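Local coordinates for putative CRISPR-associated endoribonuclease-like protein Cas6nc (Pyrococcus horikoshii, PDB 3QJL) that binds CRISPR RNA (crRNA) as a Cas6-family protein of the prokaryotic adaptive immune system, pairing into a dimer when crystallised with crRNA, at residues Phe185-Leu190 with Met209-Ala214; Thr179-Asp184 with Ser216-Arg221; Ile59-Arg64 with Asp77-Tyr82. All blocks are in the same frame, centred on the assembly; numbering follows the deposited sequence.

Contact 1: Phe185-Leu190 with Met209-Ala214; sequences FTIEVL and MVFRYA. With nucleotides of chain B.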
loop_
_atom_site.group_PDB
_atom_site.type_symbol
_atom_site.label_atom_id
_atom_site.label_comp_id
_atom_site.label_asym_id
_atom_site.label_seq_id
_atom_site.Cartn_x
_atom_site.Cartn_y
_atom_site.Cartn_z
ATOM N N PHE A 185 15.884 -20.624 6.023
ATOM C CA PHE A 185 14.635 -19.927 6.298
ATOM C C PHE A 185 13.931 -19.448 5.026
ATOM O O PHE A 185 14.552 -19.306 3.973
ATOM C CB PHE A 185 14.867 -18.752 7.243
ATOM C CG PHE A 185 15.522 -17.572 6.600
ATOM C CD1 PHE A 185 16.896 -17.436 6.609
ATOM C CD2 PHE A 185 14.763 -16.582 6.006
ATOM C CE1 PHE A 185 17.507 -16.340 6.029
ATOM C CE2 PHE A 185 15.369 -15.475 5.420
ATOM C CZ PHE A 185 16.743 -15.355 5.433
ATOM N N THR A 186 12.633 -19.196 5.137
ATOM C CA THR A 186 11.870 -18.638 4.033
ATOM C C THR A 186 11.054 -17.483 4.551
ATOM O O THR A 186 10.794 -17.395 5.748
ATOM C CB THR A 186 10.862 -19.652 3.452
ATOM O OG1 THR A 186 10.060 -20.180 4.515
ATOM C CG2 THR A 186 11.572 -20.786 2.739
ATOM N N ILE A 187 10.642 -16.600 3.651
ATOM C CA ILE A 187 9.625 -15.618 3.989
ATOM C C ILE A 187 8.530 -15.677 2.934
ATOM O O ILE A 187 8.817 -15.853 1.754
ATOM C CB ILE A 187 10.194 -14.189 4.042
ATOM C CG1 ILE A 187 10.252 -13.595 2.642
ATOM C CG2 ILE A 187 11.573 -14.167 4.690
ATOM C CD1 ILE A 187 10.646 -12.147 2.639
ATOM N N GLU A 188 7.273 -15.564 3.338
ATOM C CA GLU A 188 6.239 -15.385 2.329
ATOM C C GLU A 188 5.479 -14.076 2.505
ATOM O O GLU A 188 4.957 -13.780 3.583
ATOM C CB GLU A 188 5.313 -16.600 2.188
ATOM C CG GLU A 188 4.224 -16.731 3.226
ATOM C CD GLU A 188 3.209 -17.791 2.835
ATOM O OE1 GLU A 188 2.997 -17.991 1.610
ATOM O OE2 GLU A 188 2.636 -18.432 3.746
ATOM N N VAL A 189 5.461 -13.291 1.431
ATOM C CA VAL A 189 4.876 -11.968 1.431
ATOM C C VAL A 189 3.375 -12.047 1.669
ATOM O O VAL A 189 2.713 -12.973 1.211
ATOM C CB VAL A 189 5.142 -11.301 0.089
ATOM C CG1 VAL A 189 4.431 -9.975 -0.009
ATOM C CG2 VAL A 189 6.612 -11.128 -0.094
ATOM N N LEU A 190 2.841 -11.073 2.387
ATOM C CA LEU A 190 1.423 -11.028 2.708
ATOM C C LEU A 190 0.842 -9.747 2.171
ATOM O O LEU A 190 -0.169 -9.754 1.512
ATOM C CB LEU A 190 1.164 -11.180 4.202
ATOM C CG LEU A 190 1.628 -12.522 4.769
ATOM C CD1 LEU A 190 1.112 -12.752 6.185
ATOM C CD2 LEU A 190 1.169 -13.628 3.854
ATOM N N MET A 209 6.511 -4.163 3.440
ATOM C CA MET A 209 5.704 -5.356 3.334
ATOM C C MET A 209 5.340 -5.910 4.699
ATOM O O MET A 209 5.995 -5.612 5.709
ATOM C CB MET A 209 6.487 -6.409 2.557
ATOM C CG MET A 209 7.825 -6.714 3.183
ATOM S SD MET A 209 8.848 -7.840 2.231
ATOM C CE MET A 209 7.538 -8.814 1.517
ATOM N N VAL A 210 4.283 -6.715 4.724
ATOM C CA VAL A 210 4.009 -7.560 5.873
ATOM C C VAL A 210 4.308 -8.962 5.395
ATOM O O VAL A 210 3.789 -9.364 4.364
ATOM C CB VAL A 210 2.549 -7.466 6.294
ATOM C CG1 VAL A 210 2.186 -8.632 7.187
ATOM C CG2 VAL A 210 2.295 -6.146 6.987
ATOM N N PHE A 211 5.169 -9.694 6.096
ATOM C CA PHE A 211 5.520 -11.037 5.645
ATOM C C PHE A 211 5.590 -12.030 6.791
ATOM O O PHE A 211 5.637 -11.640 7.953
ATOM C CB PHE A 211 6.836 -11.028 4.887
ATOM C CG PHE A 211 8.003 -10.560 5.700
ATOM C CD1 PHE A 211 8.208 -9.212 5.934
ATOM C CD2 PHE A 211 8.912 -11.470 6.214
ATOM C CE1 PHE A 211 9.292 -8.782 6.671
ATOM C CE2 PHE A 211 9.989 -11.053 6.949
ATOM C CZ PHE A 211 10.183 -9.703 7.184
ATOM N N ARG A 212 5.568 -13.318 6.456
ATOM C CA ARG A 212 5.702 -14.359 7.457
ATOM C C ARG A 212 7.054 -15.013 7.320
ATOM O O ARG A 212 7.465 -15.387 6.223
ATOM C CB ARG A 212 4.615 -15.422 7.348
ATOM C CG ARG A 212 4.929 -16.644 8.211
ATOM C CD ARG A 212 3.786 -17.633 8.319
ATOM N NE ARG A 212 2.558 -16.980 8.744
ATOM C CZ ARG A 212 1.574 -16.665 7.911
ATOM N NH1 ARG A 212 1.690 -16.959 6.619
ATOM N NH2 ARG A 212 0.476 -16.068 8.364
ATOM N N TYR A 213 7.740 -15.134 8.449
ATOM C CA TYR A 213 9.060 -15.714 8.499
ATOM C C TYR A 213 8.895 -17.114 9.028
ATOM O O TYR A 213 8.088 -17.339 9.916
ATOM C CB TYR A 213 9.926 -14.903 9.456
ATOM C CG TYR A 213 11.329 -15.427 9.602
ATOM C CD1 TYR A 213 11.594 -16.556 10.369
ATOM C CD2 TYR A 213 12.392 -14.795 8.976
ATOM C CE1 TYR A 213 12.879 -17.044 10.505
ATOM C CE2 TYR A 213 13.680 -15.272 9.110
ATOM C CZ TYR A 213 13.920 -16.398 9.873
ATOM O OH TYR A 213 15.208 -16.880 9.997
ATOM N N ALA A 214 9.637 -18.061 8.470
ATOM C CA ALA A 214 9.699 -19.415 9.022
ATOM C C ALA A 214 11.149 -19.917 8.981
ATOM O O ALA A 214 11.963 -19.395 8.221
ATOM C CB ALA A 214 8.791 -20.342 8.254
ATOM P P C B 5 -2.512 -3.312 7.523
ATOM O OP1 C B 5 -2.016 -2.073 6.878
ATOM O OP2 C B 5 -3.866 -3.807 7.176
ATOM O "O5'" C B 5 -1.445 -4.472 7.336
ATOM C "C5'" C B 5 -1.746 -5.809 7.703
ATOM C "C4'" C B 5 -1.761 -6.714 6.501
ATOM O "O4'" C B 5 -1.199 -8.002 6.864
ATOM C "C3'" C B 5 -3.141 -6.991 5.920
ATOM O "O3'" C B 5 -3.039 -7.106 4.501
ATOM C "C2'" C B 5 -3.493 -8.345 6.529
ATOM O "O2'" C B 5 -4.420 -9.100 5.784
ATOM C "C1'" C B 5 -2.128 -9.025 6.590
ATOM N N1 C B 5 -2.005 -10.040 7.655
ATOM C C2 C B 5 -2.016 -11.397 7.311
ATOM O O2 C B 5 -2.158 -11.727 6.118
ATOM N N3 C B 5 -1.882 -12.317 8.295
ATOM C C4 C B 5 -1.741 -11.932 9.570
ATOM N N4 C B 5 -1.621 -12.887 10.496
ATOM C C5 C B 5 -1.719 -10.558 9.943
ATOM C C6 C B 5 -1.847 -9.654 8.962
ATOM P P A B 7 -0.746 -6.791 -2.283
ATOM O OP1 A B 7 -0.142 -6.221 -1.064
ATOM O OP2 A B 7 -0.792 -5.956 -3.510
ATOM O "O5'" A B 7 -0.069 -8.183 -2.610
ATOM C "C5'" A B 7 0.457 -8.995 -1.582
ATOM C "C4'" A B 7 0.401 -10.447 -1.965
ATOM O "O4'" A B 7 -0.976 -10.894 -1.950
ATOM C "C3'" A B 7 0.899 -10.772 -3.364
ATOM O "O3'" A B 7 2.291 -10.983 -3.400
ATOM C "C2'" A B 7 0.098 -12.004 -3.738
ATOM O "O2'" A B 7 0.674 -13.159 -3.171
ATOM C "C1'" A B 7 -1.227 -11.741 -3.039
ATOM N N9 A B 7 -2.205 -11.076 -3.922
ATOM C C8 A B 7 -2.782 -9.848 -3.724
ATOM N N7 A B 7 -3.632 -9.498 -4.660
ATOM C C5 A B 7 -3.617 -10.571 -5.539
ATOM C C6 A B 7 -4.301 -10.814 -6.737
ATOM N N6 A B 7 -5.180 -9.978 -7.294
ATOM N N1 A B 7 -4.054 -11.978 -7.358
ATOM C C2 A B 7 -3.180 -12.828 -6.818
ATOM N N3 A B 7 -2.471 -12.721 -5.701
ATOM C C4 A B 7 -2.746 -11.555 -5.095
#
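F185 and Y213 lay their rings almost parallel, planes 12° apart, but slid so far that they barely overlap. F185 CB sits 3.1 Å from A214 O and close to Y213 OH as well. CG also lies near that hydroxyl, CD2 packs 3.5 Å from Y213 CE2, and CE2 just grazes the same carbon. A chi1 of 75° holds CG between the backbone N and the carbonyl carbon, which puts the ring beside Y213. The hydroxyl of Y213 itself is hydrogen-bonded to S216 O, just past the strand. These strands pair antiparallel in the C-terminal half of the Cas6 chain, in the sheet where strand 204-215 is bonded to 128-132 on its other edge. T186 with A214 and E188 with R212 are the hydrogen-bonded pairs, and E188 N reaches R212 O at 2.9 Å. On the face of I187 and F211, I187 CB rests 3.7 Å from F211 CD2, with F160 of helix 160-176 touching I187. On the other face E188 and R212 run side by side, and OE2 of E188 meets NH1 of R212 at the guanidinium edge in a long salt bridge of 3.4 Å. Beyond them the RNA begins: L190 CD1 lies 3.4 Å from O2 of C5 of chain B, while V210 CG1 packs against O4' of the same nucleotide.

Contact 2: Thr179-Asp184 with Ser216-Arg221; sequences TPKDRD and SEEIAR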
loop_
_atom_site.group_PDB
_atom_site.type_symbol
_atom_site.label_atom_id
_atom_site.label_comp_id
_atom_site.label_asym_id
_atom_site.label_seq_id
_atom_site.Cartn_x
_atom_site.Cartn_y
_atom_site.Cartn_z
ATOM N N THR A 179 29.001 -18.179 12.651
ATOM C CA THR A 179 27.969 -18.518 11.680
ATOM C C THR A 179 26.849 -19.242 12.405
ATOM O O THR A 179 27.121 -20.038 13.299
ATOM C CB THR A 179 28.517 -19.410 10.553
ATOM O OG1 THR A 179 29.876 -19.758 10.840
ATOM C CG2 THR A 179 28.457 -18.679 9.215
ATOM N N PRO A 180 25.586 -18.973 12.023
ATOM C CA PRO A 180 24.431 -19.589 12.688
ATOM C C PRO A 180 24.346 -21.075 12.381
ATOM O O PRO A 180 24.689 -21.501 11.277
ATOM C CB PRO A 180 23.222 -18.876 12.055
ATOM C CG PRO A 180 23.781 -17.796 11.184
ATOM C CD PRO A 180 25.179 -18.193 10.846
ATOM N N LYS A 181 23.884 -21.855 13.349
ATOM C CA LYS A 181 23.799 -23.300 13.189
ATOM C C LYS A 181 22.740 -23.657 12.156
ATOM O O LYS A 181 23.016 -24.383 11.200
ATOM C CB LYS A 181 23.509 -23.976 14.536
ATOM C CG LYS A 181 24.750 -24.354 15.359
ATOM C CD LYS A 181 25.712 -23.181 15.589
ATOM C CE LYS A 181 26.941 -23.618 16.403
ATOM N NZ LYS A 181 27.937 -22.522 16.605
ATOM N N ASP A 182 21.528 -23.144 12.337
ATOM C CA ASP A 182 20.513 -23.303 11.307
ATOM C C ASP A 182 20.491 -22.082 10.385
ATOM O O ASP A 182 20.161 -20.972 10.814
ATOM C CB ASP A 182 19.124 -23.559 11.897
ATOM C CG ASP A 182 18.059 -23.750 10.810
ATOM O OD1 ASP A 182 18.432 -24.094 9.661
ATOM O OD2 ASP A 182 16.856 -23.556 11.096
ATOM N N ARG A 183 20.893 -22.298 9.133
ATOM C CA ARG A 183 20.868 -21.261 8.097
ATOM C C ARG A 183 19.686 -21.308 7.115
ATOM O O ARG A 183 19.657 -20.558 6.143
ATOM C CB ARG A 183 22.190 -21.223 7.341
ATOM C CG ARG A 183 23.004 -22.484 7.491
ATOM C CD ARG A 183 24.479 -22.196 7.313
ATOM N NE ARG A 183 25.295 -22.878 8.314
ATOM C CZ ARG A 183 25.966 -24.005 8.093
ATOM N NH1 ARG A 183 25.921 -24.583 6.895
ATOM N NH2 ARG A 183 26.688 -24.551 9.070
ATOM N N ASP A 184 18.736 -22.208 7.331
ATOM C CA ASP A 184 17.598 -22.286 6.426
ATOM C C ASP A 184 16.419 -21.457 6.910
ATOM O O ASP A 184 16.011 -21.558 8.067
ATOM C CB ASP A 184 17.163 -23.739 6.217
ATOM C CG ASP A 184 18.260 -24.595 5.593
ATOM O OD1 ASP A 184 19.017 -24.076 4.739
ATOM O OD2 ASP A 184 18.364 -25.788 5.963
ATOM N N SER A 216 15.001 -20.716 10.541
ATOM C CA SER A 216 16.043 -20.580 11.560
ATOM C C SER A 216 15.683 -19.594 12.660
ATOM O O SER A 216 15.365 -18.437 12.395
ATOM C CB SER A 216 17.352 -20.151 10.888
ATOM O OG SER A 216 18.013 -19.156 11.634
ATOM N N GLU A 217 15.764 -20.061 13.901
ATOM C CA GLU A 217 15.356 -19.251 15.038
ATOM C C GLU A 217 16.402 -18.197 15.436
ATOM O O GLU A 217 16.063 -17.168 16.014
ATOM C CB GLU A 217 14.983 -20.134 16.228
ATOM C CG GLU A 217 13.960 -21.221 15.888
ATOM C CD GLU A 217 13.286 -21.820 17.129
ATOM O OE1 GLU A 217 13.893 -21.778 18.229
ATOM O OE2 GLU A 217 12.147 -22.331 16.998
ATOM N N GLU A 218 17.667 -18.438 15.104
ATOM C CA GLU A 218 18.713 -17.442 15.332
ATOM C C GLU A 218 18.745 -16.315 14.298
ATOM O O GLU A 218 18.996 -15.161 14.649
ATOM C CB GLU A 218 20.083 -18.100 15.414
ATOM C CG GLU A 218 20.061 -19.569 15.085
ATOM C CD GLU A 218 21.433 -20.204 15.206
ATOM O OE1 GLU A 218 22.313 -19.629 15.898
ATOM O OE2 GLU A 218 21.629 -21.281 14.603
ATOM N N ILE A 219 18.513 -16.642 13.026
ATOM C CA ILE A 219 18.468 -15.614 11.986
ATOM C C ILE A 219 17.267 -14.709 12.227
ATOM O O ILE A 219 17.360 -13.491 12.048
ATOM C CB ILE A 219 18.444 -16.215 10.564
ATOM C CG1 ILE A 219 19.812 -16.810 10.230
ATOM C CG2 ILE A 219 18.081 -15.157 9.517
ATOM C CD1 ILE A 219 19.825 -17.654 8.987
ATOM N N ALA A 220 16.153 -15.299 12.666
ATOM C CA ALA A 220 14.972 -14.520 13.059
ATOM C C ALA A 220 15.302 -13.510 14.165
ATOM O O ALA A 220 14.963 -12.330 14.054
ATOM C CB ALA A 220 13.830 -15.431 13.490
ATOM N N ARG A 221 15.962 -13.967 15.228
ATOM C CA ARG A 221 16.385 -13.042 16.271
ATOM C C ARG A 221 17.275 -11.975 15.648
ATOM O O ARG A 221 17.119 -10.779 15.919
ATOM C CB ARG A 221 17.107 -13.760 17.421
ATOM C CG ARG A 221 16.191 -14.158 18.587
ATOM C CD ARG A 221 16.870 -15.083 19.619
ATOM N NE ARG A 221 18.051 -14.494 20.261
ATOM C CZ ARG A 221 18.074 -13.917 21.472
ATOM N NH1 ARG A 221 16.964 -13.820 22.203
ATOM N NH2 ARG A 221 19.217 -13.429 21.965
#
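P180 opens the contact with helix 217-226: its CG lies 4.2 Å from I219 CG1, the two side chains crossing at a slant, while its CB nears the carboxylate of E218. At K181 the backbone takes over. K181 N approaches E218 OE2 at 2.6 Å, but the N-H points well off the line, so this bond is weak. The next amide does better, D182 N reaching the same OE2 at 2.9 Å and meeting it nearly along its C-O axis. One carboxylate oxygen thus collects two successive N-H groups, and a side chain extended beyond CG carries it out from the helix to do so. D182 then works in two directions. Its OD1 accepts from D184 N, 3.0 Å away and above the carboxylate plane, which makes an Asx turn. Its carbonyl O takes a weak bond from S216 OG. That same OG, at the N-cap of the helix, accepts from I219 N at 2.9 Å, so a single hydroxyl caps the first turn and also gives a weak bond to the loop. R183 CA packs against I219 CD1, and R183 NE makes a weak bond back to P180 O. At D184 the loop is tied once more, S216 N giving a 2.8 Å bond to D184 O. The loop follows helix 160-176, whose Y172 packs on both P180 and E218, and runs into strand 185-189; helix 217-226 follows strand 204-215, with I219 resting on Y213.

Contact 3: Ile59-Arg64 with Asp77-Tyr82; sequences IIVRKR and DDVSLY. With nucleotides of chain B; nucleotides of chain D.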
loop_
_atom_site.group_PDB
_atom_site.type_symbol
_atom_site.label_atom_id
_atom_site.label_comp_id
_atom_site.label_asym_id
_atom_site.label_seq_id
_atom_site.Cartn_x
_atom_site.Cartn_y
_atom_site.Cartn_z
ATOM N N ILE A 59 10.732 7.648 10.308
ATOM C CA ILE A 59 10.229 8.526 11.342
ATOM C C ILE A 59 8.710 8.409 11.332
ATOM O O ILE A 59 8.050 8.817 10.381
ATOM C CB ILE A 59 10.625 9.977 11.038
ATOM C CG1 ILE A 59 12.145 10.128 11.133
ATOM C CG2 ILE A 59 9.903 10.939 11.959
ATOM C CD1 ILE A 59 12.661 11.480 10.718
ATOM N N ILE A 60 8.152 7.896 12.421
ATOM C CA ILE A 60 6.732 7.602 12.469
ATOM C C ILE A 60 5.930 8.849 12.787
ATOM O O ILE A 60 6.096 9.426 13.856
ATOM C CB ILE A 60 6.429 6.554 13.546
ATOM C CG1 ILE A 60 7.286 5.307 13.329
ATOM C CG2 ILE A 60 4.950 6.220 13.567
ATOM C CD1 ILE A 60 7.435 4.899 11.887
ATOM N N VAL A 61 5.051 9.250 11.869
ATOM C CA VAL A 61 4.116 10.346 12.115
ATOM C C VAL A 61 2.701 9.804 12.263
ATOM O O VAL A 61 2.074 9.435 11.284
ATOM C CB VAL A 61 4.101 11.347 10.951
ATOM C CG1 VAL A 61 3.070 12.433 11.206
ATOM C CG2 VAL A 61 5.470 11.937 10.739
ATOM N N ARG A 62 2.178 9.806 13.478
ATOM C CA ARG A 62 0.907 9.162 13.747
ATOM C C ARG A 62 -0.227 9.814 12.973
ATOM O O ARG A 62 -1.167 9.137 12.565
ATOM C CB ARG A 62 0.602 9.176 15.241
ATOM C CG ARG A 62 0.143 7.838 15.809
ATOM C CD ARG A 62 1.308 6.851 15.962
ATOM N NE ARG A 62 2.330 7.299 16.909
ATOM C CZ ARG A 62 3.410 6.590 17.237
ATOM N NH1 ARG A 62 3.611 5.395 16.694
ATOM N NH2 ARG A 62 4.292 7.070 18.107
ATOM N N LYS A 63 -0.162 11.122 12.765
ATOM C CA LYS A 63 -1.199 11.757 11.955
ATOM C C LYS A 63 -0.657 12.833 11.008
ATOM O O LYS A 63 0.073 13.738 11.421
ATOM C CB LYS A 63 -2.354 12.252 12.826
ATOM C CG LYS A 63 -2.247 13.667 13.296
ATOM C CD LYS A 63 -2.793 13.772 14.712
ATOM C CE LYS A 63 -3.967 12.820 14.926
ATOM N NZ LYS A 63 -4.485 12.933 16.323
ATOM N N ARG A 64 -1.027 12.717 9.731
ATOM C CA ARG A 64 -0.316 13.397 8.653
ATOM C C ARG A 64 -1.196 13.648 7.430
ATOM O O ARG A 64 -2.273 13.073 7.289
ATOM C CB ARG A 64 0.895 12.553 8.231
ATOM C CG ARG A 64 0.504 11.150 7.793
ATOM C CD ARG A 64 1.625 10.133 7.915
ATOM N NE ARG A 64 1.176 8.815 7.465
ATOM C CZ ARG A 64 0.293 8.075 8.125
ATOM N NH1 ARG A 64 -0.222 8.527 9.258
ATOM N NH2 ARG A 64 -0.079 6.893 7.661
ATOM N N ASP A 77 1.640 16.299 17.464
ATOM C CA ASP A 77 2.501 17.154 18.302
ATOM C C ASP A 77 3.956 16.694 18.269
ATOM O O ASP A 77 4.873 17.516 18.273
ATOM C CB ASP A 77 2.007 17.206 19.755
ATOM C CG ASP A 77 0.663 17.905 19.893
ATOM O OD1 ASP A 77 0.411 18.867 19.135
ATOM O OD2 ASP A 77 -0.145 17.485 20.755
ATOM N N ASP A 78 4.168 15.383 18.235
ATOM C CA ASP A 78 5.516 14.849 18.073
ATOM C C ASP A 78 5.578 13.691 17.069
ATOM O O ASP A 78 4.559 13.223 16.562
ATOM C CB ASP A 78 6.081 14.388 19.421
ATOM C CG ASP A 78 5.251 13.278 20.056
ATOM O OD1 ASP A 78 5.190 12.161 19.483
ATOM O OD2 ASP A 78 4.660 13.516 21.133
ATOM N N VAL A 79 6.794 13.224 16.816
ATOM C CA VAL A 79 7.035 12.087 15.949
ATOM C C VAL A 79 8.013 11.156 16.652
ATOM O O VAL A 79 8.834 11.613 17.432
ATOM C CB VAL A 79 7.634 12.544 14.616
ATOM C CG1 VAL A 79 6.637 13.369 13.853
ATOM C CG2 VAL A 79 8.905 13.350 14.844
ATOM N N SER A 80 7.955 9.862 16.378
ATOM C CA SER A 80 8.865 8.932 17.028
ATOM C C SER A 80 9.828 8.353 16.013
ATOM O O SER A 80 9.554 8.341 14.822
ATOM C CB SER A 80 8.091 7.807 17.707
ATOM O OG SER A 80 6.778 8.232 17.972
ATOM N N LEU A 81 10.974 7.897 16.483
ATOM C CA LEU A 81 11.920 7.217 15.629
ATOM C C LEU A 81 12.445 6.028 16.399
ATOM O O LEU A 81 13.078 6.206 17.428
ATOM C CB LEU A 81 13.062 8.162 15.319
ATOM C CG LEU A 81 14.311 7.549 14.711
ATOM C CD1 LEU A 81 14.171 7.467 13.211
ATOM C CD2 LEU A 81 15.515 8.385 15.078
ATOM N N TYR A 82 12.207 4.819 15.913
ATOM C CA TYR A 82 12.625 3.635 16.653
ATOM C C TYR A 82 13.985 3.156 16.196
ATOM O O TYR A 82 14.262 3.142 15.003
ATOM C CB TYR A 82 11.599 2.526 16.491
ATOM C CG TYR A 82 10.263 2.925 17.031
ATOM C CD1 TYR A 82 9.313 3.512 16.214
ATOM C CD2 TYR A 82 9.954 2.738 18.364
ATOM C CE1 TYR A 82 8.090 3.888 16.708
ATOM C CE2 TYR A 82 8.733 3.111 18.863
ATOM C CZ TYR A 82 7.805 3.687 18.034
ATOM O OH TYR A 82 6.584 4.065 18.534
ATOM P P U B 3 -0.714 3.935 13.542
ATOM O OP1 U B 3 0.555 4.711 13.692
ATOM O OP2 U B 3 -1.933 4.423 14.237
ATOM O "O5'" U B 3 -1.029 3.708 11.992
ATOM C "C5'" U B 3 -1.148 2.401 11.453
ATOM C "C4'" U B 3 -0.515 2.299 10.080
ATOM O "O4'" U B 3 -0.326 3.615 9.507
ATOM C "C3'" U B 3 0.871 1.684 10.017
ATOM O "O3'" U B 3 0.845 0.273 10.100
ATOM C "C2'" U B 3 1.395 2.191 8.683
ATOM O "O2'" U B 3 0.900 1.391 7.625
ATOM C "C1'" U B 3 0.746 3.574 8.589
ATOM N N1 U B 3 1.700 4.667 8.891
ATOM C C2 U B 3 2.304 5.262 7.803
ATOM O O2 U B 3 2.057 4.908 6.675
ATOM N N3 U B 3 3.189 6.274 8.050
ATOM C C4 U B 3 3.538 6.743 9.297
ATOM O O4 U B 3 4.362 7.654 9.397
ATOM C C5 U B 3 2.881 6.081 10.383
ATOM C C6 U B 3 2.006 5.092 10.155
ATOM P P A D 6 0.037 7.897 3.787
ATOM O OP1 A D 6 -0.198 6.629 4.516
ATOM O OP2 A D 6 0.454 9.090 4.554
ATOM O "O5'" A D 6 1.052 7.641 2.593
ATOM C "C5'" A D 6 1.340 8.659 1.644
ATOM C "C4'" A D 6 2.678 8.437 0.979
ATOM O "O4'" A D 6 3.730 8.810 1.902
ATOM C "C3'" A D 6 2.970 7.001 0.558
ATOM O "O3'" A D 6 3.781 7.007 -0.622
ATOM C "C2'" A D 6 3.784 6.464 1.729
ATOM O "O2'" A D 6 4.639 5.396 1.392
ATOM C "C1'" A D 6 4.567 7.703 2.165
ATOM N N9 A D 6 4.894 7.737 3.592
ATOM C C8 A D 6 4.040 7.529 4.649
ATOM N N7 A D 6 4.586 7.653 5.843
ATOM C C5 A D 6 5.897 7.981 5.550
ATOM C C6 A D 6 6.992 8.243 6.383
ATOM N N6 A D 6 6.931 8.210 7.717
ATOM N N1 A D 6 8.160 8.551 5.783
ATOM C C2 A D 6 8.215 8.582 4.441
ATOM N N3 A D 6 7.257 8.343 3.548
ATOM C C4 A D 6 6.104 8.049 4.175
ATOM O "O5'" G B 1 5.686 1.545 21.667
ATOM C "C5'" G B 1 4.390 1.127 21.241
ATOM C "C4'" G B 1 4.192 1.340 19.758
ATOM O "O4'" G B 1 5.471 1.165 19.085
ATOM C "C3'" G B 1 3.214 0.376 19.085
ATOM O "O3'" G B 1 2.536 1.035 18.000
ATOM C "C2'" G B 1 4.145 -0.705 18.527
ATOM O "O2'" G B 1 3.623 -1.441 17.434
ATOM C "C1'" G B 1 5.374 0.121 18.132
ATOM N N9 G B 1 6.640 -0.633 18.149
ATOM C C8 G B 1 7.738 -0.379 17.359
ATOM N N7 G B 1 8.734 -1.197 17.566
ATOM C C5 G B 1 8.273 -2.044 18.561
ATOM C C6 G B 1 8.918 -3.134 19.197
ATOM O O6 G B 1 10.055 -3.574 18.991
ATOM N N1 G B 1 8.110 -3.736 20.161
ATOM C C2 G B 1 6.835 -3.341 20.476
ATOM N N2 G B 1 6.218 -4.055 21.435
ATOM N N3 G B 1 6.221 -2.321 19.887
ATOM C C4 G B 1 6.987 -1.715 18.944
#
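Chi1 of -61° sets Y82 CG anti to its carbonyl carbon, and I60 takes the same choice with CG1 at -54°; I60 CG1 then meets the edge of the Y82 ring, 3.8 Å from CE1. One face of that ring carries RNA: C8 of G1 of chain B stands over its centre, 3.8 Å above the plane. R62 bends at chi2 and chi3, which brings NH2 to 2.7 Å from S80 OG, at an angle too poor for a hydrogen bond; that OG is weakly hydrogen-bonded with E8. The Y82 hydroxyl lies at the edge of the R62 guanidinium, in its plane, and R62 NH1 forms a salt bridge with a phosphate of the RNA. The strands themselves are joined at I60 and S80, where I60 N reaches S80 O at 2.8 Å and S80 N returns a longer bond to I60 O. V61 CG2 packs alongside V79 CG1 at 3.6 Å, and the I59 side chain slants across V79, CG2 nearest to CB. On both sides of I60 in the sequence the backbone meets the RNA: V61 N donates to O4 of U3 of chain B at 3.0 Å, and I59 O accepts from N6 of the chain D adenosine. This is the edge of the N-terminal ferredoxin-like sheet of Cas6, strand 55-60 outermost beside 79-85, where backbone groups bond to base atoms, R62 holds a phosphate and Y82 offers its ring face to the first nucleotide.

In the fold
Contacts 1 and 2 belong together: both lie in the C-terminal half of the chain, contact 1 is nested inside the loop that contact 2 closes, and they meet where F185 and Y213 pack against I219. Contact 3 stands apart in the N-terminal half, its centre about 26 Å from that of contact 1 and about 33 Å from that of contact 2. It is the buried one; the other two are partly buried. Contacts 1 and 3 are antiparallel strand pairs touching RNA, though backbone hydrogen bonds to bases appear in contact 3 and packing against nucleotides in contact 1. Contact 2, whose nearest atom is about 11 Å from the RNA, relies on loop amides, a carboxylate and a helix cap.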